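Local coordinates for carboxypeptidase D (Drosophila melanogaster, PDB 3MN8), which removes C-terminal arginine or lysine residues from peptides and proteins as a zinc-dependent metallocarboxypeptidase, processing growth factors, peptide hormones and neuropeptides, at residues 85-90 / 369-374; 337-342 / 376-381. One frame throughout, in Å; residues are numbered along the deposited sequence.

Interaction 1. Residues 85-90 / 369-374; sequences RSRNLL and SKRGEY
A salt-bridge network of Arg87, Arg371 and Glu373 joins the loop before strand 93-97 of the catalytic domain to the turn leading into strand 373-376 of the transthyretin-like domain. Arg87, bent at chi3 (81°), brings its NH2 to OE2 of Glu373 at 2.7 Å. This bond is nearly straight (175° at the hydrogen); it lies in the guanidinium plane and meets OE2 on the syn side, tilted out of the carboxylate plane. Arg87 NE is held by Thr91 O. Glu373 OE2 also accepts from Ser369 OG, through its anti lone pair, at 3.0 Å. That hydroxyl closes an ST turn by accepting from Arg371 N, inside a type I beta turn from Ser369 to Gly372, and it takes Glu373 N as well. Glu373 OE1 receives Leu90 N at 2.7 Å. Were Glu373 replaced by an alanine, Arg87 would probably lose its countercharge, and Leu90 N and Ser369 OG their acceptor. Arg371 NH1 donates to Arg87 O, at 142°. It also lies over one face of the Arg87 guanidinium, a like-charge approach that Glu373 probably offsets. Arg371 NE stays a long 4.0 Å from Glu373 OE2, charges only, out of the guanidinium plane. Leu89 CD1 rests at that guanidinium's edge, 3.5 Å from Arg371 NE.

Interaction 2. Residues 337-342 / 376-381; sequences IGIKGL and RLLTPG
Arg376 opens the segment by pairing with Ile339, and it does so through both backbone groups. Arg376 N donates to Ile339 O at 2.8 Å and Ile339 N donates to Arg376 O at 3.0 Å, the signature of an antiparallel hydrogen-bonded pair. Both side chains leave on the same face of the sheet, where CB of Arg376 lies 3.9 Å from CG1 of Ile339. The rest of Arg376 turns away: CG is anti to the backbone N (chi1 177°), the chain bends at the next bond, and the guanidinium reaches a salt bridge with Asp244 of the catalytic domain. Arg376 O has a second visitor, CA of Gly338, in a CA-H...O contact of 3.3 Å. A side chain at Gly338 would probably run into this carbonyl and into Leu378 N, and its phi of 76° also suits glycine. Leu377 comes next, its CB 3.9 Å from CG1 of Ile337 and its CD2 against Ile337 O. Leu378 sets CB against Gly338 CA at 3.7 Å, while CD1 lies more loosely by Ile339 CG1. Ile337 CD1 packs near Leu378 O, which accepts a hydrogen bond from Asn404 ND2; the same amide takes Gly338 N on its OD1, so one side chain spans both segments. Further on, Thr379 and Pro380 pack on helix 245-257. The pairing thus ends where strand 373-376, an outer strand of the three-stranded sheet, gives way to the connection toward strand 381-388 in the transthyretin-like beta domain that follows the catalytic domain in this M14 carboxypeptidase.

From the N terminus, residues 85-90 of the catalytic domain come first, and interaction 1 closes a long loop when they meet 369-374, with 278 residues between them. Interaction 2 starts inside that loop, at 337-342, and ends beyond it, at 376-381, with only 33 residues between its segments; the two therefore cross. Interaction 1 joins the two domains, whereas the pairing of interaction 2 lies within the transthyretin-like domain. Strands 339-344 and 373-376 are neighbours in one sheet, and Tyr374 O with Gly341 N, 3.0 Å apart, continues that pairing. Lys340 NZ, 2.8 Å from Leu90 O, probably adds a hydrogen bond from the sheet to the catalytic-domain loop.

Interaction 1. Residues 85-90 / 369-374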
loop_
_atom_site.group_PDB
_atom_site.type_symbol
_atom_site.label_atom_id
_atom_site.label_comp_id
_atom_site.label_asym_id
_atom_site.label_seq_id
_atom_site.Cartn_x
_atom_site.Cartn_y
_atom_site.Cartn_z
ATOM N N ARG A 85 9.184 -13.405 -13.395
ATOM C CA ARG A 85 8.375 -14.449 -14.014
ATOM C C ARG A 85 7.234 -14.922 -13.115
ATOM O O ARG A 85 6.083 -14.976 -13.534
ATOM C CB ARG A 85 9.241 -15.638 -14.418
ATOM C CG ARG A 85 10.254 -15.326 -15.507
ATOM C CD ARG A 85 10.645 -16.590 -16.258
ATOM N NE ARG A 85 9.666 -16.962 -17.283
ATOM C CZ ARG A 85 8.683 -17.843 -17.112
ATOM N NH1 ARG A 85 7.853 -18.109 -18.117
ATOM N NH2 ARG A 85 8.524 -18.458 -15.943
ATOM N N SER A 86 7.557 -15.273 -11.876
ATOM C CA SER A 86 6.544 -15.730 -10.924
ATOM C C SER A 86 6.615 -14.941 -9.621
ATOM O O SER A 86 7.106 -13.811 -9.581
ATOM C CB SER A 86 6.711 -17.227 -10.635
ATOM O OG SER A 86 6.560 -18.022 -11.810
ATOM N N ARG A 87 6.096 -15.540 -8.562
ATOM C CA ARG A 87 6.271 -15.016 -7.218
ATOM C C ARG A 87 6.713 -16.195 -6.372
ATOM O O ARG A 87 6.009 -17.197 -6.290
ATOM C CB ARG A 87 4.955 -14.445 -6.674
ATOM C CG ARG A 87 5.120 -13.243 -5.747
ATOM C CD ARG A 87 3.841 -12.915 -5.009
ATOM N NE ARG A 87 3.669 -13.786 -3.852
ATOM C CZ ARG A 87 2.851 -14.827 -3.810
ATOM N NH1 ARG A 87 2.107 -15.145 -4.858
ATOM N NH2 ARG A 87 2.779 -15.548 -2.711
ATOM N N ASN A 88 7.889 -16.104 -5.766
ATOM C CA ASN A 88 8.360 -17.201 -4.929
ATOM C C ASN A 88 7.389 -17.469 -3.788
ATOM O O ASN A 88 6.879 -16.542 -3.149
ATOM C CB ASN A 88 9.752 -16.909 -4.384
ATOM C CG ASN A 88 10.770 -16.721 -5.487
ATOM O OD1 ASN A 88 11.424 -15.675 -5.579
ATOM N ND2 ASN A 88 10.905 -17.731 -6.344
ATOM N N LEU A 89 7.125 -18.741 -3.537
ATOM C CA LEU A 89 6.212 -19.111 -2.482
ATOM C C LEU A 89 6.528 -18.293 -1.231
ATOM O O LEU A 89 7.683 -18.160 -0.841
ATOM C CB LEU A 89 6.332 -20.604 -2.186
ATOM C CG LEU A 89 5.156 -21.209 -1.419
ATOM C CD1 LEU A 89 3.965 -21.323 -2.350
ATOM C CD2 LEU A 89 5.517 -22.563 -0.857
ATOM N N LEU A 90 5.490 -17.733 -0.627
ATOM C CA LEU A 90 5.608 -17.028 0.642
ATOM C C LEU A 90 6.359 -15.704 0.558
ATOM O O LEU A 90 6.661 -15.102 1.585
ATOM C CB LEU A 90 6.206 -17.931 1.723
ATOM C CG LEU A 90 5.245 -19.034 2.177
ATOM C CD1 LEU A 90 5.861 -19.969 3.210
ATOM C CD2 LEU A 90 3.976 -18.395 2.712
ATOM N N SER A 369 -4.089 -17.944 -0.341
ATOM C CA SER A 369 -3.959 -17.813 -1.783
ATOM C C SER A 369 -4.237 -19.154 -2.473
ATOM O O SER A 369 -4.472 -20.173 -1.816
ATOM C CB SER A 369 -2.546 -17.346 -2.125
ATOM O OG SER A 369 -1.628 -18.424 -2.008
ATOM N N LYS A 370 -4.209 -19.152 -3.802
ATOM C CA LYS A 370 -4.395 -20.383 -4.564
ATOM C C LYS A 370 -3.387 -21.446 -4.164
ATOM O O LYS A 370 -3.656 -22.632 -4.292
ATOM C CB LYS A 370 -4.320 -20.102 -6.072
ATOM C CG LYS A 370 -5.510 -19.295 -6.591
ATOM C CD LYS A 370 -5.249 -18.628 -7.940
ATOM C CE LYS A 370 -6.448 -17.752 -8.334
ATOM N NZ LYS A 370 -6.429 -17.326 -9.764
ATOM N N ARG A 371 -2.235 -21.012 -3.666
ATOM C CA ARG A 371 -1.199 -21.931 -3.223
ATOM C C ARG A 371 -1.269 -22.125 -1.708
ATOM O O ARG A 371 -0.363 -22.661 -1.093
ATOM C CB ARG A 371 0.195 -21.455 -3.692
ATOM C CG ARG A 371 0.197 -20.953 -5.155
ATOM C CD ARG A 371 1.512 -21.112 -5.909
ATOM N NE ARG A 371 2.579 -20.267 -5.409
ATOM C CZ ARG A 371 3.124 -19.221 -6.019
ATOM N NH1 ARG A 371 4.080 -18.579 -5.384
ATOM N NH2 ARG A 371 2.739 -18.802 -7.221
ATOM N N GLY A 372 -2.366 -21.693 -1.112
ATOM C CA GLY A 372 -2.602 -21.924 0.300
ATOM C C GLY A 372 -1.701 -21.111 1.202
ATOM O O GLY A 372 -1.489 -21.447 2.360
ATOM N N GLU A 373 -1.172 -20.026 0.666
ATOM C CA GLU A 373 -0.307 -19.160 1.441
ATOM C C GLU A 373 -1.100 -18.120 2.211
ATOM O O GLU A 373 -2.169 -17.687 1.775
ATOM C CB GLU A 373 0.686 -18.430 0.535
ATOM C CG GLU A 373 0.938 -19.069 -0.802
ATOM C CD GLU A 373 1.747 -18.158 -1.711
ATOM O OE1 GLU A 373 2.930 -17.915 -1.384
ATOM O OE2 GLU A 373 1.198 -17.681 -2.741
ATOM N N TYR A 374 -0.553 -17.708 3.351
ATOM C CA TYR A 374 -1.102 -16.592 4.105
ATOM C C TYR A 374 0.047 -15.879 4.808
ATOM O O TYR A 374 1.065 -16.488 5.154
ATOM C CB TYR A 374 -2.115 -17.067 5.141
ATOM C CG TYR A 374 -1.454 -17.661 6.360
ATOM C CD1 TYR A 374 -1.182 -19.030 6.437
ATOM C CD2 TYR A 374 -1.073 -16.849 7.428
ATOM C CE1 TYR A 374 -0.543 -19.570 7.555
ATOM C CE2 TYR A 374 -0.441 -17.378 8.542
ATOM C CZ TYR A 374 -0.181 -18.736 8.599
ATOM O OH TYR A 374 0.439 -19.251 9.706
#

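Interaction 2. Residues 337-342 / 376-381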
loop_
_atom_site.group_PDB
_atom_site.type_symbol
_atom_site.label_atom_id
_atom_site.label_comp_id
_atom_site.label_asym_id
_atom_site.label_seq_id
_atom_site.Cartn_x
_atom_site.Cartn_y
_atom_site.Cartn_z
ATOM N N ILE A 337 6.633 -8.575 9.145
ATOM C CA ILE A 337 6.301 -8.877 10.528
ATOM C C ILE A 337 5.276 -9.981 10.624
ATOM O O ILE A 337 4.639 -10.361 9.632
ATOM C CB ILE A 337 5.785 -7.644 11.288
ATOM C CG1 ILE A 337 4.450 -7.180 10.706
ATOM C CG2 ILE A 337 6.835 -6.527 11.277
ATOM C CD1 ILE A 337 3.954 -5.892 11.320
ATOM N N GLY A 338 5.129 -10.494 11.837
ATOM C CA GLY A 338 4.151 -11.525 12.108
ATOM C C GLY A 338 4.580 -12.889 11.615
ATOM O O GLY A 338 5.717 -13.314 11.839
ATOM N N ILE A 339 3.656 -13.571 10.948
ATOM C CA ILE A 339 3.886 -14.933 10.505
ATOM C C ILE A 339 3.397 -15.139 9.098
ATOM O O ILE A 339 2.840 -14.238 8.459
ATOM C CB ILE A 339 3.143 -15.968 11.365
ATOM C CG1 ILE A 339 1.640 -15.655 11.353
ATOM C CG2 ILE A 339 3.735 -16.026 12.777
ATOM C CD1 ILE A 339 0.765 -16.653 12.109
ATOM N N LYS A 340 3.618 -16.353 8.625
ATOM C CA LYS A 340 3.208 -16.743 7.299
ATOM C C LYS A 340 3.339 -18.245 7.225
ATOM O O LYS A 340 4.076 -18.846 8.027
ATOM C CB LYS A 340 4.061 -16.057 6.226
ATOM C CG LYS A 340 5.541 -16.403 6.205
ATOM C CD LYS A 340 6.175 -15.761 4.974
ATOM C CE LYS A 340 7.670 -15.942 4.921
ATOM N NZ LYS A 340 8.239 -15.062 3.860
ATOM N N GLY A 341 2.603 -18.851 6.294
ATOM C CA GLY A 341 2.602 -20.295 6.183
ATOM C C GLY A 341 1.656 -20.873 5.157
ATOM O O GLY A 341 1.078 -20.169 4.320
ATOM N N LEU A 342 1.501 -22.186 5.232
ATOM C CA LEU A 342 0.690 -22.904 4.272
ATOM C C LEU A 342 -0.390 -23.685 4.965
ATOM O O LEU A 342 -0.146 -24.356 5.974
ATOM C CB LEU A 342 1.550 -23.875 3.474
ATOM C CG LEU A 342 2.740 -23.258 2.735
ATOM C CD1 LEU A 342 3.593 -24.377 2.172
ATOM C CD2 LEU A 342 2.299 -22.277 1.637
ATOM N N ARG A 376 0.239 -13.184 8.057
ATOM C CA ARG A 376 -0.531 -12.470 9.061
ATOM C C ARG A 376 0.376 -11.516 9.809
ATOM O O ARG A 376 1.206 -11.912 10.641
ATOM C CB ARG A 376 -1.232 -13.435 10.015
ATOM C CG ARG A 376 -2.011 -12.763 11.141
ATOM C CD ARG A 376 -3.180 -11.948 10.628
ATOM N NE ARG A 376 -3.892 -11.274 11.715
ATOM C CZ ARG A 376 -4.889 -10.407 11.551
ATOM N NH1 ARG A 376 -5.312 -10.081 10.339
ATOM N NH2 ARG A 376 -5.472 -9.862 12.605
ATOM N N LEU A 377 0.225 -10.242 9.483
ATOM C CA LEU A 377 1.046 -9.222 10.100
ATOM C C LEU A 377 0.706 -9.169 11.570
ATOM O O LEU A 377 -0.463 -9.129 11.940
ATOM C CB LEU A 377 0.773 -7.869 9.452
ATOM C CG LEU A 377 1.002 -7.800 7.947
ATOM C CD1 LEU A 377 0.936 -6.355 7.494
ATOM C CD2 LEU A 377 2.331 -8.437 7.567
ATOM N N LEU A 378 1.722 -9.146 12.414
ATOM C CA LEU A 378 1.473 -9.113 13.845
ATOM C C LEU A 378 2.431 -8.194 14.598
ATOM O O LEU A 378 3.596 -8.055 14.264
ATOM C CB LEU A 378 1.496 -10.535 14.434
ATOM C CG LEU A 378 0.344 -11.503 14.100
ATOM C CD1 LEU A 378 0.653 -12.912 14.554
ATOM C CD2 LEU A 378 -0.968 -11.049 14.719
ATOM N N THR A 379 1.893 -7.546 15.609
ATOM C CA THR A 379 2.675 -6.858 16.602
ATOM C C THR A 379 3.405 -7.925 17.396
ATOM O O THR A 379 2.933 -9.060 17.469
ATOM C CB THR A 379 1.719 -6.100 17.522
ATOM O OG1 THR A 379 1.191 -4.980 16.802
ATOM C CG2 THR A 379 2.414 -5.616 18.798
ATOM N N PRO A 380 4.568 -7.581 17.971
ATOM C CA PRO A 380 5.214 -8.509 18.910
ATOM C C PRO A 380 4.266 -8.991 20.031
ATOM O O PRO A 380 3.373 -8.248 20.474
ATOM C CB PRO A 380 6.365 -7.678 19.478
ATOM C CG PRO A 380 6.720 -6.745 18.346
ATOM C CD PRO A 380 5.408 -6.405 17.679
ATOM N N GLY A 381 4.465 -10.231 20.473
ATOM C CA GLY A 381 3.592 -10.848 21.452
ATOM C C GLY A 381 3.422 -12.329 21.176
ATOM O O GLY A 381 4.112 -12.884 20.321
#